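Local coordinates for protein geranyltranstransferase (Stenotrophomonas maltophilia, PDB 7LBJ) that probably joins isoprenyl diphosphates head to tail, with magnesium as cofactor, as a member of the FPP/GGPP synthase family of all-helical prenyltransferases, at residues 13-18 and 289-294; 147-152 and 194-199. All coordinates share one frame; numbering follows the deposited sequence. Where two conformers were deposited one is given.

Contact 1 of 2, residues 13-18 and 289-294; sequences VLFARW and RALATL
Phe15 reaches from helix 11-29 to helix 286-297 and meets Ala290, Leu291 and Leu294 there. Its CB already points at the other helix, and with CG anti to the carbonyl carbon (chi1 -68°) the ring carries on across the gap. Around the ring the partners change atom by atom. On one side CE1 of Phe15 lies 3.9 Å from CD2 of Leu291. The far corner, CZ, goes deepest: it sits 3.5 Å from Leu291 CD2 and 3.7 Å from Ala290 CB. On the other side Phe15 CE2 comes to 3.7 Å from Leu294 CD1, which also approaches CD2 of the Phe15 ring. All three partners meet the ring obliquely. In the all-helical fold of the polyprenyl synthases, this joins the N-terminal helix to the C-terminal one; the axes of segments 13-18 and 289-294 run nearly at right angles (85°) and come within 11.9 Å of each other, a spacing bridged by the length of the aromatic side chain. Ala287, one turn before Leu291, also touches Phe15. Leu291 in turn packs on Leu59 and Ala62 of helix 55-65, and Trp18, one turn after Phe15, rests on the same helix through Leu58 and stacks with Tyr61.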
loop_
_atom_site.group_PDB
_atom_site.type_symbol
_atom_site.label_atom_id
_atom_site.label_comp_id
_atom_site.label_asym_id
_atom_site.label_seq_id
_atom_site.Cartn_x
_atom_site.Cartn_y
_atom_site.Cartn_z
ATOM N N VAL A 13 -9.362 -31.983 -2.238
ATOM C CA VAL A 13 -9.757 -31.772 -0.846
ATOM C C VAL A 13 -8.985 -30.607 -0.232
ATOM O O VAL A 13 -9.556 -29.773 0.484
ATOM C CB VAL A 13 -9.561 -33.080 -0.053
ATOM C CG1 VAL A 13 -9.451 -32.804 1.451
ATOM C CG2 VAL A 13 -10.706 -34.057 -0.351
ATOM N N LEU A 14 -7.683 -30.527 -0.507
ATOM C CA LEU A 14 -6.876 -29.412 -0.004
ATOM C C LEU A 14 -7.378 -28.075 -0.524
ATOM O O LEU A 14 -7.456 -27.097 0.237
ATOM C CB LEU A 14 -5.407 -29.612 -0.382
ATOM C CG LEU A 14 -4.672 -30.745 0.339
ATOM C CD1 LEU A 14 -3.281 -30.971 -0.248
ATOM C CD2 LEU A 14 -4.591 -30.461 1.850
ATOM N N PHE A 15 -7.700 -27.994 -1.819
ATOM C CA PHE A 15 -8.150 -26.720 -2.375
ATOM C C PHE A 15 -9.451 -26.267 -1.726
ATOM O O PHE A 15 -9.623 -25.079 -1.437
ATOM C CB PHE A 15 -8.345 -26.811 -3.890
ATOM C CG PHE A 15 -7.066 -26.979 -4.679
ATOM C CD1 PHE A 15 -5.824 -26.899 -4.073
ATOM C CD2 PHE A 15 -7.126 -27.220 -6.046
ATOM C CE1 PHE A 15 -4.657 -27.064 -4.823
ATOM C CE2 PHE A 15 -5.967 -27.382 -6.798
ATOM C CZ PHE A 15 -4.731 -27.298 -6.183
ATOM N N ALA A 16 -10.389 -27.193 -1.513
ATOM C CA ALA A 16 -11.622 -26.845 -0.806
ATOM C C ALA A 16 -11.329 -26.378 0.620
ATOM O O ALA A 16 -11.874 -25.367 1.085
ATOM C CB ALA A 16 -12.574 -28.044 -0.809
ATOM N N ARG A 17 -10.467 -27.102 1.333
ATOM C CA ARG A 17 -10.133 -26.718 2.700
ATOM C C ARG A 17 -9.482 -25.338 2.750
ATOM O O ARG A 17 -9.814 -24.514 3.616
ATOM C CB ARG A 17 -9.218 -27.779 3.313
ATOM C CG ARG A 17 -8.677 -27.444 4.680
ATOM C CD ARG A 17 -7.555 -28.393 5.045
ATOM N NE ARG A 17 -8.021 -29.767 5.163
ATOM C CZ ARG A 17 -8.204 -30.393 6.316
ATOM N NH1 ARG A 17 -7.952 -29.802 7.474
ATOM N NH2 ARG A 17 -8.649 -31.646 6.310
ATOM N N TRP A 18 -8.553 -25.062 1.829
ATOM C CA TRP A 18 -7.862 -23.769 1.829
ATOM C C TRP A 18 -8.762 -22.628 1.357
ATOM O O TRP A 18 -8.628 -21.493 1.840
ATOM C CB TRP A 18 -6.611 -23.853 0.948
ATOM C CG TRP A 18 -5.584 -24.807 1.481
ATOM C CD1 TRP A 18 -5.414 -25.191 2.774
ATOM C CD2 TRP A 18 -4.574 -25.486 0.726
ATOM N NE1 TRP A 18 -4.366 -26.068 2.878
ATOM C CE2 TRP A 18 -3.825 -26.263 1.634
ATOM C CE3 TRP A 18 -4.218 -25.494 -0.626
ATOM C CZ2 TRP A 18 -2.744 -27.064 1.231
ATOM C CZ3 TRP A 18 -3.146 -26.292 -1.027
ATOM C CH2 TRP A 18 -2.424 -27.063 -0.100
ATOM N N ARG A 289 1.169 -29.066 -8.414
ATOM C CA ARG A 289 0.964 -29.633 -9.744
ATOM C C ARG A 289 -0.451 -29.376 -10.222
ATOM O O ARG A 289 -0.673 -29.098 -11.405
ATOM C CB ARG A 289 1.243 -31.132 -9.745
ATOM C CG ARG A 289 2.714 -31.513 -9.741
ATOM C CD ARG A 289 2.840 -33.040 -9.568
ATOM N NE ARG A 289 4.238 -33.440 -9.473
ATOM C CZ ARG A 289 4.772 -34.123 -8.469
ATOM N NH1 ARG A 289 4.030 -34.607 -7.479
ATOM N NH2 ARG A 289 6.081 -34.349 -8.469
ATOM N N ALA A 290 -1.422 -29.441 -9.305
ATOM C CA ALA A 290 -2.812 -29.271 -9.699
ATOM C C ALA A 290 -3.155 -27.817 -9.968
ATOM O O ALA A 290 -4.067 -27.545 -10.760
ATOM C CB ALA A 290 -3.748 -29.860 -8.633
ATOM N N LEU A 291 -2.464 -26.876 -9.318
ATOM C CA LEU A 291 -2.650 -25.472 -9.673
ATOM C C LEU A 291 -2.123 -25.197 -11.075
ATOM O O LEU A 291 -2.717 -24.422 -11.828
ATOM C CB LEU A 291 -1.969 -24.554 -8.648
ATOM C CG LEU A 291 -2.556 -24.609 -7.238
ATOM C CD1 LEU A 291 -1.705 -23.821 -6.239
ATOM C CD2 LEU A 291 -3.996 -24.095 -7.239
ATOM N N ALA A 292 -1.020 -25.850 -11.449
ATOM C CA ALA A 292 -0.520 -25.736 -12.814
ATOM C C ALA A 292 -1.547 -26.260 -13.813
ATOM O O ALA A 292 -1.813 -25.625 -14.839
ATOM C CB ALA A 292 0.808 -26.487 -12.948
ATOM N N THR A 293 -2.144 -27.416 -13.521
ATOM C CA THR A 293 -3.173 -27.955 -14.403
ATOM C C THR A 293 -4.382 -27.027 -14.484
ATOM O O THR A 293 -4.930 -26.814 -15.565
ATOM C CB THR A 293 -3.586 -29.347 -13.916
ATOM O OG1 THR A 293 -2.430 -30.200 -13.904
ATOM C CG2 THR A 293 -4.671 -29.950 -14.810
ATOM N N LEU A 294 -4.811 -26.457 -13.350
ATOM C CA LEU A 294 -5.931 -25.514 -13.386
ATOM C C LEU A 294 -5.600 -24.287 -14.228
ATOM O O LEU A 294 -6.458 -23.770 -14.946
ATOM C CB LEU A 294 -6.314 -25.082 -11.973
ATOM C CG LEU A 294 -7.063 -26.134 -11.151
ATOM C CD1 LEU A 294 -7.327 -25.580 -9.752
ATOM C CD2 LEU A 294 -8.367 -26.576 -11.832
#

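Contact 2 of 2, residues 147-152 and 194-199; sequences LQTLAH and AVRMGA
Thr149 meets both Arg196 and Met197, dividing its two branches between a polar and an apolar task. Its OG1 accepts a hydrogen bond from Arg196 NE at 3.0 Å, with an N-H...O angle of 148°. The hydroxyl oxygen lies at the edge of the guanidinium and only 1° out of its plane, so NE is used in its natural in-plane direction. The methyl CG2 of Thr149 turns to the aliphatic parts of the same neighbours, 3.7 Å from Met197 CG and equally far from Arg196 CD. Beyond it, the methionine chain bends at its last torsion (chi3 81°) and brings Met197 CE to 4.2 Å from Leu150 CB, a looser touch.

The arginine gets there by stretching out: its chain is extended from CG to NE and crosses the threonine obliquely. The threonine hydroxyl is positioned by its own helix, bonding to the carbonyl O of Ala145 one turn earlier. Behind these residues the two helices, 140-154 and 176-201, are neighbours in the helical bundle of this family, and the axes of segments 147-152 and 194-199 run antiparallel (179°), 9.7 Å apart. Leu133 of helix 115-134 and Ser80 of helix 75-92 pack against both Leu150 and Met197, whereas Leu147, turned from helix 176-201, meets Leu147 of the second subunit.

The hydroxyl gives its proton to the Ala145 carbonyl and accepts from Arg196 NE, so this buried group acts as donor and acceptor at once, while Arg196, an exposed residue, probably keeps its charge near solvent.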
loop_
_atom_site.group_PDB
_atom_site.type_symbol
_atom_site.label_atom_id
_atom_site.label_comp_id
_atom_site.label_asym_id
_atom_site.label_seq_id
_atom_site.Cartn_x
_atom_site.Cartn_y
_atom_site.Cartn_z
ATOM N N LEU A 147 7.495 -9.260 3.536
ATOM C CA LEU A 147 7.129 -7.890 3.194
ATOM C C LEU A 147 7.972 -7.351 2.050
ATOM O O LEU A 147 7.444 -6.674 1.163
ATOM C CB LEU A 147 7.273 -6.972 4.402
ATOM C CG LEU A 147 6.138 -7.047 5.427
ATOM C CD1 LEU A 147 6.680 -6.839 6.832
ATOM C CD2 LEU A 147 5.119 -5.989 5.128
ATOM N N GLN A 148 9.282 -7.621 2.054
ATOM C CA GLN A 148 10.098 -7.221 0.913
ATOM C C GLN A 148 9.584 -7.867 -0.364
ATOM O O GLN A 148 9.515 -7.224 -1.428
ATOM C CB GLN A 148 11.553 -7.628 1.136
ATOM C CG GLN A 148 12.264 -6.941 2.286
ATOM C CD GLN A 148 13.629 -7.549 2.539
ATOM O OE1 GLN A 148 13.760 -8.762 2.689
ATOM N NE2 GLN A 148 14.647 -6.721 2.565
ATOM N N THR A 149 9.258 -9.159 -0.286
ATOM C CA THR A 149 8.788 -9.875 -1.473
ATOM C C THR A 149 7.515 -9.240 -2.010
ATOM O O THR A 149 7.387 -8.985 -3.217
ATOM C CB THR A 149 8.554 -11.357 -1.125
ATOM O OG1 THR A 149 9.810 -11.968 -0.807
ATOM C CG2 THR A 149 7.909 -12.128 -2.293
ATOM N N LEU A 150 6.546 -8.987 -1.116
ATOM C CA LEU A 150 5.249 -8.482 -1.561
ATOM C C LEU A 150 5.368 -7.065 -2.105
ATOM O O LEU A 150 4.742 -6.730 -3.121
ATOM C CB LEU A 150 4.246 -8.520 -0.400
ATOM C CG LEU A 150 2.813 -8.179 -0.810
ATOM C CD1 LEU A 150 2.252 -9.257 -1.764
ATOM C CD2 LEU A 150 1.953 -8.088 0.462
ATOM N N ALA A 151 6.168 -6.218 -1.450
ATOM C CA ALA A 151 6.331 -4.849 -1.937
ATOM C C ALA A 151 6.982 -4.834 -3.311
ATOM O O ALA A 151 6.548 -4.103 -4.214
ATOM C CB ALA A 151 7.165 -4.026 -0.960
ATOM N N HIS A 152 8.048 -5.617 -3.490
ATOM C CA HIS A 152 8.720 -5.629 -4.790
ATOM C C HIS A 152 7.777 -6.087 -5.892
ATOM O O HIS A 152 7.788 -5.535 -7.007
ATOM C CB HIS A 152 9.958 -6.528 -4.773
ATOM C CG HIS A 152 10.710 -6.521 -6.070
ATOM N ND1 HIS A 152 10.755 -7.608 -6.916
ATOM C CD2 HIS A 152 11.428 -5.545 -6.678
ATOM C CE1 HIS A 152 11.475 -7.306 -7.982
ATOM N NE2 HIS A 152 11.895 -6.061 -7.863
ATOM N N ALA A 194 3.561 -15.059 -4.448
ATOM C CA ALA A 194 2.774 -15.985 -3.646
ATOM C C ALA A 194 3.547 -17.275 -3.415
ATOM O O ALA A 194 3.659 -17.745 -2.278
ATOM C CB ALA A 194 1.430 -16.274 -4.314
ATOM N N VAL A 195 4.138 -17.828 -4.478
ATOM C CA VAL A 195 4.921 -19.056 -4.325
ATOM C C VAL A 195 6.142 -18.807 -3.444
ATOM O O VAL A 195 6.482 -19.629 -2.585
ATOM C CB VAL A 195 5.311 -19.599 -5.709
ATOM C CG1 VAL A 195 6.380 -20.724 -5.592
ATOM C CG2 VAL A 195 4.032 -20.078 -6.448
ATOM N N ARG A 196 6.829 -17.677 -3.645
ATOM C CA ARG A 196 8.025 -17.412 -2.845
ATOM C C ARG A 196 7.683 -17.287 -1.367
ATOM O O ARG A 196 8.426 -17.784 -0.507
ATOM C CB ARG A 196 8.724 -16.145 -3.345
ATOM C CG ARG A 196 9.901 -15.746 -2.475
ATOM C CD ARG A 196 10.617 -14.506 -3.036
ATOM N NE ARG A 196 11.594 -14.004 -2.080
ATOM C CZ ARG A 196 12.819 -14.485 -1.945
ATOM N NH1 ARG A 196 13.275 -15.448 -2.734
ATOM N NH2 ARG A 196 13.618 -13.973 -1.008
ATOM N N MET A 197 6.577 -16.602 -1.043
ATOM C CA MET A 197 6.236 -16.390 0.364
ATOM C C MET A 197 5.867 -17.689 1.049
ATOM O O MET A 197 6.280 -17.930 2.191
ATOM C CB MET A 197 5.112 -15.362 0.491
ATOM C CG MET A 197 5.602 -13.969 0.010
ATOM S SD MET A 197 4.258 -12.825 -0.377
ATOM C CE MET A 197 3.960 -12.350 1.271
ATOM N N GLY A 198 5.084 -18.543 0.375
ATOM C CA GLY A 198 4.785 -19.844 0.951
ATOM C C GLY A 198 6.040 -20.640 1.237
ATOM O O GLY A 198 6.156 -21.281 2.284
ATOM N N ALA A 199 7.008 -20.584 0.317
ATOM C CA ALA A 199 8.241 -21.336 0.499
ATOM C C ALA A 199 9.105 -20.711 1.584
ATOM O O ALA A 199 9.752 -21.430 2.352
ATOM C CB ALA A 199 9.011 -21.420 -0.821
#

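In the fold
From the N terminus, the chain enters contact 1 almost at once through helix 11-29; segment 289-294 of helix 286-297 follows 271 residues after segment 13-18. Contact 1 therefore closes nearly the whole chain into one large loop. Contact 2 is nested inside it, closing a much shorter loop of 41 residues, mostly helical, between segments 147-152 and 194-199. The former links the terminal helices; the latter pairs two helices of the bundle, beside the second subunit. The centres of contacts 1 and 2 are 20 Å apart and their nearest atoms about 7 Å, without touching. Helix 55-65 lies against both: it packs on helix 286-297 beside contact 1 and, through Leu59, on Ala194 and Val195 of segment 194-199.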